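Local atomic coordinates of UPF0141 protein yjdB (Campylobacter jejuni subsp. jejuni HB93-13, PDB entry 4TN0), a protein that probably transfers phosphoethanolamine to acceptor molecules through a zinc-binding periplasmic domain of the alkaline phosphatase-like fold, and is required for polymyxin resistance and motility. Residues Lys17-Leu22 and Asn141-Gln146; Phe45-Asp50 and Tyr202-Ile207; Asn51-Asp56 and Asn266-His271; Val99-Phe104 and Asp116-Lys121. One frame throughout, in Å; residues are numbered along the deposited sequence.

Contact 1 (Lys17-Leu22 and Asn141-Gln146); sequences KKLLVL and NHLSDQ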
loop_
_atom_site.group_PDB
_atom_site.type_symbol
_atom_site.label_atom_id
_atom_site.label_comp_id
_atom_site.label_asym_id
_atom_site.label_seq_id
_atom_site.Cartn_x
_atom_site.Cartn_y
_atom_site.Cartn_z
ATOM N N LYS A 17 21.615 0.230 9.673
ATOM C CA LYS A 17 21.334 0.873 8.393
ATOM C C LYS A 17 20.010 0.299 7.840
ATOM O O LYS A 17 19.882 -0.912 7.644
ATOM C CB LYS A 17 22.517 0.671 7.433
ATOM C CG LYS A 17 23.833 1.204 8.022
ATOM C CD LYS A 17 24.612 2.156 7.111
ATOM C CE LYS A 17 25.939 2.605 7.777
ATOM N NZ LYS A 17 26.976 1.538 8.006
ATOM N N LYS A 18 19.020 1.171 7.624
ATOM C CA LYS A 18 17.644 0.729 7.333
ATOM C C LYS A 18 17.000 1.378 6.089
ATOM O O LYS A 18 17.206 2.567 5.797
ATOM C CB LYS A 18 16.739 0.986 8.550
ATOM C CG LYS A 18 16.927 0.051 9.731
ATOM C CD LYS A 18 16.039 0.485 10.889
ATOM C CE LYS A 18 15.929 -0.594 11.948
ATOM N NZ LYS A 18 14.877 -1.610 11.616
ATOM N N LEU A 19 16.216 0.584 5.361
ATOM C CA LEU A 19 15.444 1.083 4.216
ATOM C C LEU A 19 14.059 0.457 4.118
ATOM O O LEU A 19 13.941 -0.732 3.816
ATOM C CB LEU A 19 16.199 0.830 2.908
ATOM C CG LEU A 19 15.438 1.145 1.616
ATOM C CD1 LEU A 19 14.939 2.581 1.605
ATOM C CD2 LEU A 19 16.294 0.855 0.383
ATOM N N LEU A 20 13.016 1.262 4.311
ATOM C CA LEU A 20 11.650 0.768 4.125
ATOM C C LEU A 20 11.034 1.400 2.867
ATOM O O LEU A 20 11.037 2.623 2.700
ATOM C CB LEU A 20 10.772 1.041 5.361
ATOM C CG LEU A 20 9.316 0.563 5.263
ATOM C CD1 LEU A 20 9.289 -0.933 5.024
ATOM C CD2 LEU A 20 8.479 0.913 6.495
ATOM N N VAL A 21 10.557 0.546 1.970
ATOM C CA VAL A 21 9.796 0.999 0.806
ATOM C C VAL A 21 8.327 0.687 1.067
ATOM O O VAL A 21 7.937 -0.481 1.189
ATOM C CB VAL A 21 10.267 0.331 -0.525
ATOM C CG1 VAL A 21 9.309 0.661 -1.656
ATOM C CG2 VAL A 21 11.697 0.759 -0.906
ATOM N N LEU A 22 7.536 1.748 1.221
ATOM C CA LEU A 22 6.097 1.629 1.473
ATOM C C LEU A 22 5.347 1.858 0.173
ATOM O O LEU A 22 5.390 2.950 -0.394
ATOM C CB LEU A 22 5.640 2.646 2.514
ATOM C CG LEU A 22 4.164 2.685 2.882
ATOM C CD1 LEU A 22 3.742 1.389 3.560
ATOM C CD2 LEU A 22 3.899 3.870 3.784
ATOM N N ASN A 141 20.636 6.149 -4.730
ATOM C CA ASN A 141 22.026 6.616 -4.750
ATOM C C ASN A 141 22.281 7.577 -3.585
ATOM O O ASN A 141 23.351 7.544 -2.970
ATOM C CB ASN A 141 22.378 7.269 -6.100
ATOM C CG ASN A 141 22.527 6.246 -7.238
ATOM O OD1 ASN A 141 22.830 5.074 -7.001
ATOM N ND2 ASN A 141 22.305 6.693 -8.474
ATOM N N HIS A 142 21.291 8.412 -3.266
ATOM C CA HIS A 142 21.434 9.388 -2.185
ATOM C C HIS A 142 20.695 8.996 -0.903
ATOM O O HIS A 142 19.962 9.802 -0.330
ATOM C CB HIS A 142 20.958 10.769 -2.628
ATOM C CG HIS A 142 21.517 11.221 -3.939
ATOM N ND1 HIS A 142 21.202 10.618 -5.139
ATOM C CD2 HIS A 142 22.365 12.234 -4.240
ATOM C CE1 HIS A 142 21.832 11.239 -6.122
ATOM N NE2 HIS A 142 22.542 12.225 -5.604
ATOM N N LEU A 143 20.934 7.776 -0.432
ATOM C CA LEU A 143 20.336 7.290 0.808
ATOM C C LEU A 143 21.049 7.851 2.047
ATOM O O LEU A 143 22.181 8.320 1.963
ATOM C CB LEU A 143 20.367 5.759 0.852
ATOM C CG LEU A 143 19.493 4.946 -0.099
ATOM C CD1 LEU A 143 19.507 3.478 0.316
ATOM C CD2 LEU A 143 18.056 5.480 -0.154
ATOM N N SER A 144 20.362 7.814 3.188
ATOM C CA SER A 144 20.958 8.079 4.499
ATOM C C SER A 144 21.025 6.777 5.285
ATOM O O SER A 144 20.988 5.692 4.694
ATOM C CB SER A 144 20.165 9.131 5.276
ATOM O OG SER A 144 20.007 10.318 4.519
ATOM N N ASP A 145 21.102 6.872 6.610
ATOM C CA ASP A 145 21.278 5.672 7.421
ATOM C C ASP A 145 19.933 4.994 7.648
ATOM O O ASP A 145 19.855 3.763 7.693
ATOM C CB ASP A 145 21.946 5.999 8.775
ATOM C CG ASP A 145 23.327 6.654 8.634
ATOM O OD1 ASP A 145 23.632 7.272 7.586
ATOM O OD2 ASP A 145 24.109 6.564 9.603
ATOM N N GLN A 146 18.881 5.805 7.769
ATOM C CA GLN A 146 17.494 5.325 7.854
ATOM C C GLN A 146 16.595 6.061 6.852
ATOM O O GLN A 146 16.513 7.299 6.857
ATOM C CB GLN A 146 16.950 5.489 9.274
ATOM C CG GLN A 146 17.224 4.315 10.199
ATOM C CD GLN A 146 18.470 4.496 11.044
ATOM O OE1 GLN A 146 18.925 5.620 11.295
ATOM N NE2 GLN A 146 19.022 3.383 11.505
#
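Backbone bonding opens the parallel pairing between Lys18 and Gln146, where strand 18-24 meets the start of strand 146-152, its neighbour in the mixed sheet of the alkaline phosphatase-like domain. Lys18 N donates to Asp145 O at 2.7 Å, nearly straight (170° at the hydrogen). The same oxygen lies 3.3 Å from Lys17 CA in a CA-H...O contact, while Gln146 CA approaches Lys18 O at 3.5 Å. Among the side chains, Lys18 and Gln146 leave on one face of the sheet, and the aliphatic part of the lysine lies against the glutamine, CB to Gln146 CG 3.7 Å. A bend at chi4 (-84°) finishes the Lys18 chain, whose NZ forms a salt bridge with Glu218. Apolar contact is slight: Leu19 CD2 meets Leu143 CD1 at 4.1 Å, the side chains crossing at about a right angle. The chemistry divides the labour: one short main-chain hydrogen bond contributes to the register, which bonds to Asn147 extend; methylene and methyl groups pack lightly beside it; Glu218 probably balances the lysine charge.

Contact 2 (Phe45-Asp50 and Tyr202-Ile207); sequences FYTKKD and YLLSEI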
loop_
_atom_site.group_PDB
_atom_site.type_symbol
_atom_site.label_atom_id
_atom_site.label_comp_id
_atom_site.label_asym_id
_atom_site.label_seq_id
_atom_site.Cartn_x
_atom_site.Cartn_y
_atom_site.Cartn_z
ATOM N N PHE A 45 1.865 -13.962 -9.791
ATOM C CA PHE A 45 2.923 -14.727 -10.443
ATOM C C PHE A 45 4.351 -14.290 -10.071
ATOM O O PHE A 45 5.232 -15.129 -9.898
ATOM C CB PHE A 45 2.731 -14.622 -11.947
ATOM C CG PHE A 45 3.791 -15.300 -12.747
ATOM C CD1 PHE A 45 3.746 -16.671 -12.950
ATOM C CD2 PHE A 45 4.828 -14.570 -13.311
ATOM C CE1 PHE A 45 4.715 -17.305 -13.703
ATOM C CE2 PHE A 45 5.807 -15.199 -14.060
ATOM C CZ PHE A 45 5.749 -16.572 -14.255
ATOM N N TYR A 46 4.581 -12.987 -9.942
ATOM C CA TYR A 46 5.938 -12.494 -9.719
ATOM C C TYR A 46 6.411 -12.501 -8.262
ATOM O O TYR A 46 7.504 -12.998 -7.973
ATOM C CB TYR A 46 6.061 -11.089 -10.290
ATOM C CG TYR A 46 5.901 -11.080 -11.782
ATOM C CD1 TYR A 46 4.662 -10.849 -12.366
ATOM C CD2 TYR A 46 6.984 -11.340 -12.614
ATOM C CE1 TYR A 46 4.511 -10.858 -13.739
ATOM C CE2 TYR A 46 6.847 -11.345 -13.997
ATOM C CZ TYR A 46 5.610 -11.106 -14.556
ATOM O OH TYR A 46 5.461 -11.115 -15.929
ATOM N N THR A 47 5.616 -11.941 -7.353
ATOM C CA THR A 47 6.015 -11.902 -5.945
ATOM C C THR A 47 5.865 -13.281 -5.284
ATOM O O THR A 47 6.372 -13.491 -4.180
ATOM C CB THR A 47 5.250 -10.820 -5.128
ATOM O OG1 THR A 47 3.842 -11.006 -5.248
ATOM C CG2 THR A 47 5.602 -9.429 -5.618
ATOM N N LYS A 48 5.174 -14.218 -5.940
ATOM C CA LYS A 48 5.155 -15.598 -5.438
ATOM C C LYS A 48 6.564 -16.181 -5.438
ATOM O O LYS A 48 6.907 -17.002 -4.593
ATOM C CB LYS A 48 4.239 -16.510 -6.265
ATOM C CG LYS A 48 2.820 -16.666 -5.737
ATOM C CD LYS A 48 1.948 -17.507 -6.701
ATOM C CE LYS A 48 0.549 -17.745 -6.144
ATOM N NZ LYS A 48 -0.280 -18.671 -6.981
ATOM N N LYS A 49 7.370 -15.760 -6.409
ATOM C CA LYS A 49 8.733 -16.255 -6.552
ATOM C C LYS A 49 9.676 -15.645 -5.514
ATOM O O LYS A 49 10.796 -16.117 -5.331
ATOM C CB LYS A 49 9.231 -16.001 -7.978
ATOM C CG LYS A 49 8.382 -16.774 -8.989
ATOM C CD LYS A 49 8.841 -16.632 -10.427
ATOM C CE LYS A 49 7.839 -17.304 -11.385
ATOM N NZ LYS A 49 8.404 -17.573 -12.748
ATOM N N ASP A 50 9.216 -14.614 -4.816
ATOM C CA ASP A 50 10.036 -13.995 -3.790
ATOM C C ASP A 50 9.534 -14.402 -2.412
ATOM O O ASP A 50 10.010 -13.892 -1.395
ATOM C CB ASP A 50 10.023 -12.473 -3.941
ATOM C CG ASP A 50 10.652 -12.013 -5.243
ATOM O OD1 ASP A 50 11.745 -12.512 -5.579
ATOM O OD2 ASP A 50 10.057 -11.156 -5.933
ATOM N N TYR A 202 4.228 -7.418 -10.647
ATOM C CA TYR A 202 5.541 -7.362 -11.291
ATOM C C TYR A 202 6.386 -6.219 -10.753
ATOM O O TYR A 202 7.568 -6.392 -10.444
ATOM C CB TYR A 202 5.377 -7.227 -12.812
ATOM C CG TYR A 202 6.609 -6.757 -13.571
ATOM C CD1 TYR A 202 6.761 -5.421 -13.928
ATOM C CD2 TYR A 202 7.605 -7.651 -13.948
ATOM C CE1 TYR A 202 7.878 -4.988 -14.621
ATOM C CE2 TYR A 202 8.727 -7.228 -14.635
ATOM C CZ TYR A 202 8.861 -5.898 -14.973
ATOM O OH TYR A 202 9.974 -5.477 -15.681
ATOM N N LEU A 203 5.776 -5.046 -10.655
ATOM C CA LEU A 203 6.467 -3.869 -10.159
ATOM C C LEU A 203 6.934 -4.067 -8.720
ATOM O O LEU A 203 7.980 -3.537 -8.311
ATOM C CB LEU A 203 5.569 -2.654 -10.255
ATOM C CG LEU A 203 5.285 -2.141 -11.657
ATOM C CD1 LEU A 203 4.517 -0.858 -11.536
ATOM C CD2 LEU A 203 6.578 -1.938 -12.468
ATOM N N LEU A 204 6.146 -4.800 -7.940
ATOM C CA LEU A 204 6.583 -5.135 -6.589
ATOM C C LEU A 204 7.850 -5.971 -6.635
ATOM O O LEU A 204 8.818 -5.654 -5.951
ATOM C CB LEU A 204 5.479 -5.861 -5.804
ATOM C CG LEU A 204 4.538 -5.007 -4.946
ATOM C CD1 LEU A 204 3.936 -3.831 -5.678
ATOM C CD2 LEU A 204 3.476 -5.869 -4.257
ATOM N N SER A 205 7.882 -7.005 -7.466
ATOM C CA SER A 205 9.062 -7.859 -7.470
ATOM C C SER A 205 10.268 -7.123 -8.076
ATOM O O SER A 205 11.400 -7.415 -7.715
ATOM C CB SER A 205 8.780 -9.188 -8.183
ATOM O OG SER A 205 8.795 -9.046 -9.583
ATOM N N GLU A 206 10.036 -6.163 -8.967
ATOM C CA GLU A 206 11.112 -5.294 -9.455
ATOM C C GLU A 206 11.664 -4.423 -8.335
ATOM O O GLU A 206 12.851 -4.092 -8.321
ATOM C CB GLU A 206 10.632 -4.418 -10.606
ATOM C CG GLU A 206 10.496 -5.168 -11.928
ATOM C CD GLU A 206 11.823 -5.679 -12.489
ATOM O OE1 GLU A 206 12.658 -4.833 -12.873
ATOM O OE2 GLU A 206 12.013 -6.917 -12.568
ATOM N N ILE A 207 10.794 -4.029 -7.414
ATOM C CA ILE A 207 11.218 -3.261 -6.249
ATOM C C ILE A 207 12.075 -4.143 -5.343
ATOM O O ILE A 207 13.153 -3.742 -4.926
ATOM C CB ILE A 207 10.005 -2.701 -5.477
ATOM C CG1 ILE A 207 9.488 -1.449 -6.187
ATOM C CG2 ILE A 207 10.371 -2.353 -4.017
ATOM C CD1 ILE A 207 8.141 -0.996 -5.686
#
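An edge-to-face aromatic pair joins the irregular turn Phe45-Asp50, which leads toward strand 53-59, to the long helix 186-211. Tyr202 turns its ring edge toward the face of Tyr46, with centroids 5.3 Å apart and planes at 76°. Its CB lies over the same tyrosine ring, 3.9 Å from the centroid and 19° off the normal, a CH-pi contact. CB is placed by the helix backbone; with CG anti to the backbone N (chi1 163°) the ring swings so that CD2 also meets Tyr46. Phe45 CD2 covers the opposite face of the Tyr46 ring, which is therefore held between its own neighbour and the helix. One turn further on, Ser205 OG donates to Tyr202 O at 3.0 Å; that oxygen also accepts from Glu206 N. Ser205 OG rests 3.5 Å from Tyr46 CB, and Asp50 OD2 comes to 3.3 Å from Ser205 CB. Thr47 sets CG2 against Leu204 CB at 3.6 Å, whereas its OG1 bonds to Asp201. No hydrogen bond links the two segments, so ring, methylene and methyl contacts carry most of the interface, while the serine hydroxyl is satisfied within its own helix.

Contact 3 (Asn51-Asp56 and Asn266-His271); sequences NVVFFD and NLAKEH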
loop_
_atom_site.group_PDB
_atom_site.type_symbol
_atom_site.label_atom_id
_atom_site.label_comp_id
_atom_site.label_asym_id
_atom_site.label_seq_id
_atom_site.Cartn_x
_atom_site.Cartn_y
_atom_site.Cartn_z
ATOM N N ASN A 51 8.586 -15.341 -2.399
ATOM C CA ASN A 51 7.976 -15.860 -1.169
ATOM C C ASN A 51 7.528 -14.769 -0.183
ATOM O O ASN A 51 7.737 -14.877 1.030
ATOM C CB ASN A 51 8.937 -16.834 -0.487
ATOM C CG ASN A 51 9.373 -17.955 -1.416
ATOM O OD1 ASN A 51 8.586 -18.855 -1.726
ATOM N ND2 ASN A 51 10.626 -17.902 -1.875
ATOM N N VAL A 52 6.939 -13.708 -0.729
ATOM C CA VAL A 52 6.431 -12.595 0.056
ATOM C C VAL A 52 5.379 -13.073 1.052
ATOM O O VAL A 52 4.769 -14.123 0.848
ATOM C CB VAL A 52 5.839 -11.507 -0.861
ATOM C CG1 VAL A 52 6.897 -10.999 -1.826
ATOM C CG2 VAL A 52 4.630 -12.038 -1.637
ATOM N N VAL A 53 5.188 -12.321 2.137
ATOM C CA VAL A 53 4.131 -12.625 3.104
ATOM C C VAL A 53 2.851 -11.883 2.720
ATOM O O VAL A 53 2.881 -10.674 2.469
ATOM C CB VAL A 53 4.533 -12.240 4.549
ATOM C CG1 VAL A 53 3.382 -12.470 5.503
ATOM C CG2 VAL A 53 5.739 -13.034 4.999
ATOM N N PHE A 54 1.734 -12.612 2.679
ATOM C CA PHE A 54 0.446 -12.039 2.302
ATOM C C PHE A 54 -0.579 -12.087 3.428
ATOM O O PHE A 54 -0.978 -13.164 3.879
ATOM C CB PHE A 54 -0.108 -12.756 1.068
ATOM C CG PHE A 54 -1.487 -12.301 0.663
ATOM C CD1 PHE A 54 -1.669 -11.133 -0.061
ATOM C CD2 PHE A 54 -2.597 -13.046 1.003
ATOM C CE1 PHE A 54 -2.941 -10.722 -0.444
ATOM C CE2 PHE A 54 -3.868 -12.633 0.632
ATOM C CZ PHE A 54 -4.038 -11.471 -0.092
ATOM N N PHE A 55 -1.036 -10.908 3.833
ATOM C CA PHE A 55 -2.062 -10.778 4.851
ATOM C C PHE A 55 -3.448 -11.032 4.255
ATOM O O PHE A 55 -3.960 -10.237 3.462
ATOM C CB PHE A 55 -1.982 -9.390 5.467
ATOM C CG PHE A 55 -0.709 -9.149 6.214
ATOM C CD1 PHE A 55 0.462 -8.869 5.533
ATOM C CD2 PHE A 55 -0.674 -9.224 7.598
ATOM C CE1 PHE A 55 1.643 -8.659 6.217
ATOM C CE2 PHE A 55 0.503 -9.013 8.280
ATOM C CZ PHE A 55 1.655 -8.729 7.589
ATOM N N ASP A 56 -4.070 -12.136 4.644
ATOM C CA ASP A 56 -5.292 -12.535 3.965
ATOM C C ASP A 56 -6.544 -12.026 4.655
ATOM O O ASP A 56 -7.644 -12.301 4.207
ATOM C CB ASP A 56 -5.349 -14.060 3.825
ATOM C CG ASP A 56 -4.992 -14.776 5.105
ATOM O OD1 ASP A 56 -5.807 -14.732 6.057
ATOM O OD2 ASP A 56 -3.884 -15.367 5.157
ATOM N N ASN A 266 9.692 -13.528 9.231
ATOM C CA ASN A 266 8.987 -14.604 9.921
ATOM C C ASN A 266 8.044 -14.067 11.011
ATOM O O ASN A 266 7.079 -14.751 11.371
ATOM C CB ASN A 266 9.968 -15.627 10.504
ATOM C CG ASN A 266 9.263 -16.888 10.995
ATOM O OD1 ASN A 266 8.556 -17.556 10.224
ATOM N ND2 ASN A 266 9.462 -17.230 12.275
ATOM N N LEU A 267 8.278 -12.851 11.506
ATOM C CA LEU A 267 7.258 -12.224 12.333
ATOM C C LEU A 267 6.030 -11.923 11.479
ATOM O O LEU A 267 4.889 -12.116 11.914
ATOM C CB LEU A 267 7.773 -10.948 12.993
ATOM C CG LEU A 267 8.344 -11.006 14.409
ATOM C CD1 LEU A 267 9.311 -12.176 14.579
ATOM C CD2 LEU A 267 9.029 -9.690 14.762
ATOM N N ALA A 268 6.276 -11.408 10.280
ATOM C CA ALA A 268 5.209 -11.134 9.331
ATOM C C ALA A 268 4.405 -12.403 9.018
ATOM O O ALA A 268 3.166 -12.387 9.021
ATOM C CB ALA A 268 5.783 -10.527 8.068
ATOM N N LYS A 269 5.119 -13.499 8.764
ATOM C CA LYS A 269 4.497 -14.771 8.399
ATOM C C LYS A 269 3.599 -15.287 9.512
ATOM O O LYS A 269 2.578 -15.932 9.253
ATOM C CB LYS A 269 5.565 -15.826 8.066
ATOM C CG LYS A 269 4.991 -17.186 7.652
ATOM C CD LYS A 269 6.055 -18.168 7.128
ATOM C CE LYS A 269 6.416 -19.236 8.175
ATOM N NZ LYS A 269 5.739 -20.564 7.945
ATOM N N GLU A 270 3.977 -14.989 10.753
ATOM C CA GLU A 270 3.230 -15.450 11.917
ATOM C C GLU A 270 1.934 -14.675 12.122
ATOM O O GLU A 270 0.981 -15.191 12.705
ATOM C CB GLU A 270 4.098 -15.352 13.179
ATOM C CG GLU A 270 5.259 -16.327 13.217
ATOM C CD GLU A 270 6.141 -16.163 14.452
ATOM O OE1 GLU A 270 6.369 -17.173 15.151
ATOM O OE2 GLU A 270 6.621 -15.034 14.714
ATOM N N HIS A 271 1.894 -13.443 11.626
ATOM C CA HIS A 271 0.729 -12.587 11.821
ATOM C C HIS A 271 -0.280 -12.593 10.660
ATOM O O HIS A 271 -1.418 -12.135 10.821
ATOM C CB HIS A 271 1.183 -11.145 12.036
ATOM C CG HIS A 271 1.992 -10.935 13.272
ATOM N ND1 HIS A 271 3.338 -10.638 13.237
ATOM C CD2 HIS A 271 1.644 -10.956 14.582
ATOM C CE1 HIS A 271 3.786 -10.494 14.472
ATOM N NE2 HIS A 271 2.778 -10.681 15.306
#
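Val53 directs both methyl groups at helix 264-271: with chi1 at 176°, CG1 stands anti to the backbone N and CG2 anti to the carbonyl carbon, and the two branches straddle Ala268. CG1 reaches the peptide, 3.5 Å from Ala268 O, while CG2 packs on Ala268 CB at 4.0 Å and lies 3.8 Å from Lys269 N. The valine therefore rests on backbone as much as on side chain. Lys269 adds its CB, 4.2 Å from Val53 CG2, and the rest of its chain runs away from the strand. Phe55, two residues on, has CG anti to its carbonyl carbon (chi1 -65°), which carries the ring toward the last turn of the helix. There its CZ comes to 4.2 Å from Ala268 O, and CE2 lies 4.4 Å from His271 CB, in an oblique approach. No hydrogen bond crosses the pair. Strand 53-55 and helix 266-271 run in roughly the same direction, their axes 33° apart and 7.8 Å at closest approach. Val53 and Phe55 share backbone hydrogen bonds with strand 252-259, where Ala268 touches Phe257; the helix thus packs over strands 53-59 and 252-259, on one face of the alkaline phosphatase-like sheet, and Phe54 points away from it.

Contact 4 (Val99-Phe104 and Asp116-Lys121); sequences VDAAWF and DRLAYK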
loop_
_atom_site.group_PDB
_atom_site.type_symbol
_atom_site.label_atom_id
_atom_site.label_comp_id
_atom_site.label_asym_id
_atom_site.label_seq_id
_atom_site.Cartn_x
_atom_site.Cartn_y
_atom_site.Cartn_z
ATOM N N VAL A 99 14.350 10.708 10.318
ATOM C CA VAL A 99 14.324 9.693 9.258
ATOM C C VAL A 99 14.314 10.335 7.868
ATOM O O VAL A 99 13.655 11.349 7.652
ATOM C CB VAL A 99 13.111 8.777 9.412
ATOM C CG1 VAL A 99 13.188 7.612 8.441
ATOM C CG2 VAL A 99 13.024 8.284 10.845
ATOM N N ASP A 100 15.075 9.766 6.934
ATOM C CA ASP A 100 15.050 10.228 5.538
ATOM C C ASP A 100 13.744 9.767 4.848
ATOM O O ASP A 100 13.493 8.563 4.693
ATOM C CB ASP A 100 16.280 9.717 4.781
ATOM C CG ASP A 100 16.428 10.335 3.388
ATOM O OD1 ASP A 100 15.432 10.821 2.797
ATOM O OD2 ASP A 100 17.565 10.327 2.877
ATOM N N ALA A 101 12.904 10.733 4.482
ATOM C CA ALA A 101 11.593 10.445 3.903
ATOM C C ALA A 101 11.453 10.956 2.479
ATOM O O ALA A 101 11.657 12.139 2.217
ATOM C CB ALA A 101 10.497 11.046 4.779
ATOM N N ALA A 102 11.106 10.059 1.564
ATOM C CA ALA A 102 10.789 10.429 0.175
ATOM C C ALA A 102 9.387 9.926 -0.217
ATOM O O ALA A 102 8.993 8.803 0.154
ATOM C CB ALA A 102 11.844 9.893 -0.785
ATOM N N TRP A 103 8.623 10.777 -0.907
ATOM C CA TRP A 103 7.288 10.416 -1.394
ATOM C C TRP A 103 7.168 10.635 -2.919
ATOM O O TRP A 103 7.185 11.770 -3.397
ATOM C CB TRP A 103 6.217 11.218 -0.634
ATOM C CG TRP A 103 4.777 10.835 -0.952
ATOM C CD1 TRP A 103 4.108 11.082 -2.112
ATOM C CD2 TRP A 103 3.840 10.170 -0.087
ATOM N NE1 TRP A 103 2.830 10.597 -2.039
ATOM C CE2 TRP A 103 2.636 10.036 -0.800
ATOM C CE3 TRP A 103 3.907 9.669 1.212
ATOM C CZ2 TRP A 103 1.500 9.419 -0.257
ATOM C CZ3 TRP A 103 2.791 9.054 1.752
ATOM C CH2 TRP A 103 1.596 8.938 1.018
ATOM N N PHE A 104 7.051 9.547 -3.679
ATOM C CA PHE A 104 6.894 9.646 -5.133
ATOM C C PHE A 104 5.470 9.221 -5.569
ATOM O O PHE A 104 5.064 8.068 -5.374
ATOM C CB PHE A 104 7.948 8.795 -5.848
ATOM C CG PHE A 104 9.360 9.143 -5.483
ATOM C CD1 PHE A 104 9.762 10.467 -5.393
ATOM C CD2 PHE A 104 10.289 8.146 -5.211
ATOM C CE1 PHE A 104 11.066 10.792 -5.046
ATOM C CE2 PHE A 104 11.599 8.468 -4.861
ATOM C CZ PHE A 104 11.981 9.793 -4.780
ATOM N N ASP A 116 2.456 16.508 2.083
ATOM C CA ASP A 116 2.577 17.952 1.902
ATOM C C ASP A 116 3.788 18.606 2.581
ATOM O O ASP A 116 4.346 19.577 2.070
ATOM C CB ASP A 116 1.291 18.616 2.386
ATOM C CG ASP A 116 0.128 18.382 1.431
ATOM O OD1 ASP A 116 0.281 17.585 0.477
ATOM O OD2 ASP A 116 -0.938 18.995 1.636
ATOM N N ARG A 117 4.180 18.085 3.735
ATOM C CA ARG A 117 5.226 18.718 4.512
ATOM C C ARG A 117 6.535 17.935 4.421
ATOM O O ARG A 117 7.434 18.119 5.239
ATOM C CB ARG A 117 4.784 18.866 5.967
ATOM C CG ARG A 117 3.669 19.878 6.181
ATOM C CD ARG A 117 2.993 19.622 7.520
ATOM N NE ARG A 117 2.572 18.231 7.579
ATOM C CZ ARG A 117 1.423 17.795 7.058
ATOM N NH1 ARG A 117 1.097 16.510 7.125
ATOM N NH2 ARG A 117 0.597 18.649 6.464
ATOM N N LEU A 118 6.652 17.092 3.402
ATOM C CA LEU A 118 7.897 16.381 3.182
ATOM C C LEU A 118 8.789 17.234 2.299
ATOM O O LEU A 118 8.302 18.045 1.507
ATOM C CB LEU A 118 7.665 15.023 2.535
ATOM C CG LEU A 118 6.977 14.009 3.444
ATOM C CD1 LEU A 118 6.844 12.662 2.747
ATOM C CD2 LEU A 118 7.687 13.869 4.769
ATOM N N ALA A 119 10.098 17.055 2.449
ATOM C CA ALA A 119 11.037 17.857 1.696
ATOM C C ALA A 119 11.169 17.275 0.301
ATOM O O ALA A 119 11.008 17.993 -0.689
ATOM C CB ALA A 119 12.384 17.907 2.396
ATOM N N TYR A 120 11.433 15.973 0.199
ATOM C CA TYR A 120 11.574 15.421 -1.141
ATOM C C TYR A 120 10.374 14.545 -1.541
ATOM O O TYR A 120 10.262 13.364 -1.160
ATOM C CB TYR A 120 12.893 14.673 -1.332
ATOM C CG TYR A 120 13.159 14.509 -2.824
ATOM C CD1 TYR A 120 13.107 15.634 -3.662
ATOM C CD2 TYR A 120 13.531 13.287 -3.390
ATOM C CE1 TYR A 120 13.345 15.548 -5.018
ATOM C CE2 TYR A 120 13.790 13.192 -4.765
ATOM C CZ TYR A 120 13.695 14.337 -5.572
ATOM O OH TYR A 120 13.941 14.304 -6.935
ATOM N N LYS A 121 9.479 15.191 -2.293
ATOM C CA LYS A 121 8.235 14.637 -2.835
ATOM C C LYS A 121 8.173 14.952 -4.339
ATOM O O LYS A 121 8.733 15.955 -4.805
ATOM C CB LYS A 121 7.021 15.217 -2.098
ATOM C CG LYS A 121 6.968 16.724 -2.166
ATOM C CD LYS A 121 5.881 17.326 -1.312
ATOM C CE LYS A 121 6.035 18.843 -1.321
ATOM N NZ LYS A 121 5.033 19.527 -0.458
#
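Strand 120-123 lies at the outer margin of the mixed sheet of the alkaline phosphatase-like fold, and it pairs in parallel with strand 100-105. Trp103 N donates to Tyr120 O at 3.1 Å, with 161° at the hydrogen. Ala102 CA also approaches that oxygen, at 3.3 Å, and Lys121 CA lies 3.1 Å from Trp103 O, a second CA-H...O contact, beside the Trp103-Lys121 pairing. Leu118, two residues before Tyr120, spreads its methyl branches along the neighbour: CD1 sits 3.7 Å from Trp103 CB and CD2 4.0 Å from Ala101 CB. Phe104 and Tyr120 meet obliquely, planes at 85°, where tyrosine CE2 comes up at the edge of the Phe104 ring, 3.6 Å from its CE1. The tyrosine reaches it because CG is anti to the backbone N (chi1 -163°). Lys121 extends its chain back to Asp116, NZ donating to Asp116 O at 2.6 Å from above the carbonyl plane. The indole NH of Trp103 is bonded to Asp105. A single backbone hydrogen bond between the segments is thus backed by CA-H...O contacts and apolar cover from Leu118, with the lysine ammonium tying the preceding turn to the strand.

The four contacts illustrate how one mixed sheet gathers distant parts of a chain. Contacts 1, 3 and 4 all reach it. Contacts 1 and 4, with centres 12 Å apart, meet at strand 146-152, which begins in contact 1 and lies between strands 18-24 and 100-105: Gln146 O probably accepts from Asp100 N, and Ser144 OG probably bonds to Asp100 OD2. Contact 3 lies toward the other margin, its centre 28 Å from that of contact 4. Contact 2, on helix 186-211, touches contact 1 through Val21 and Ile207, and contact 3 through Thr47 and Val52. Along the chain, contact 4 is nested inside the other three, which interleave; remote sequence thus meets in one alkaline phosphatase-like domain.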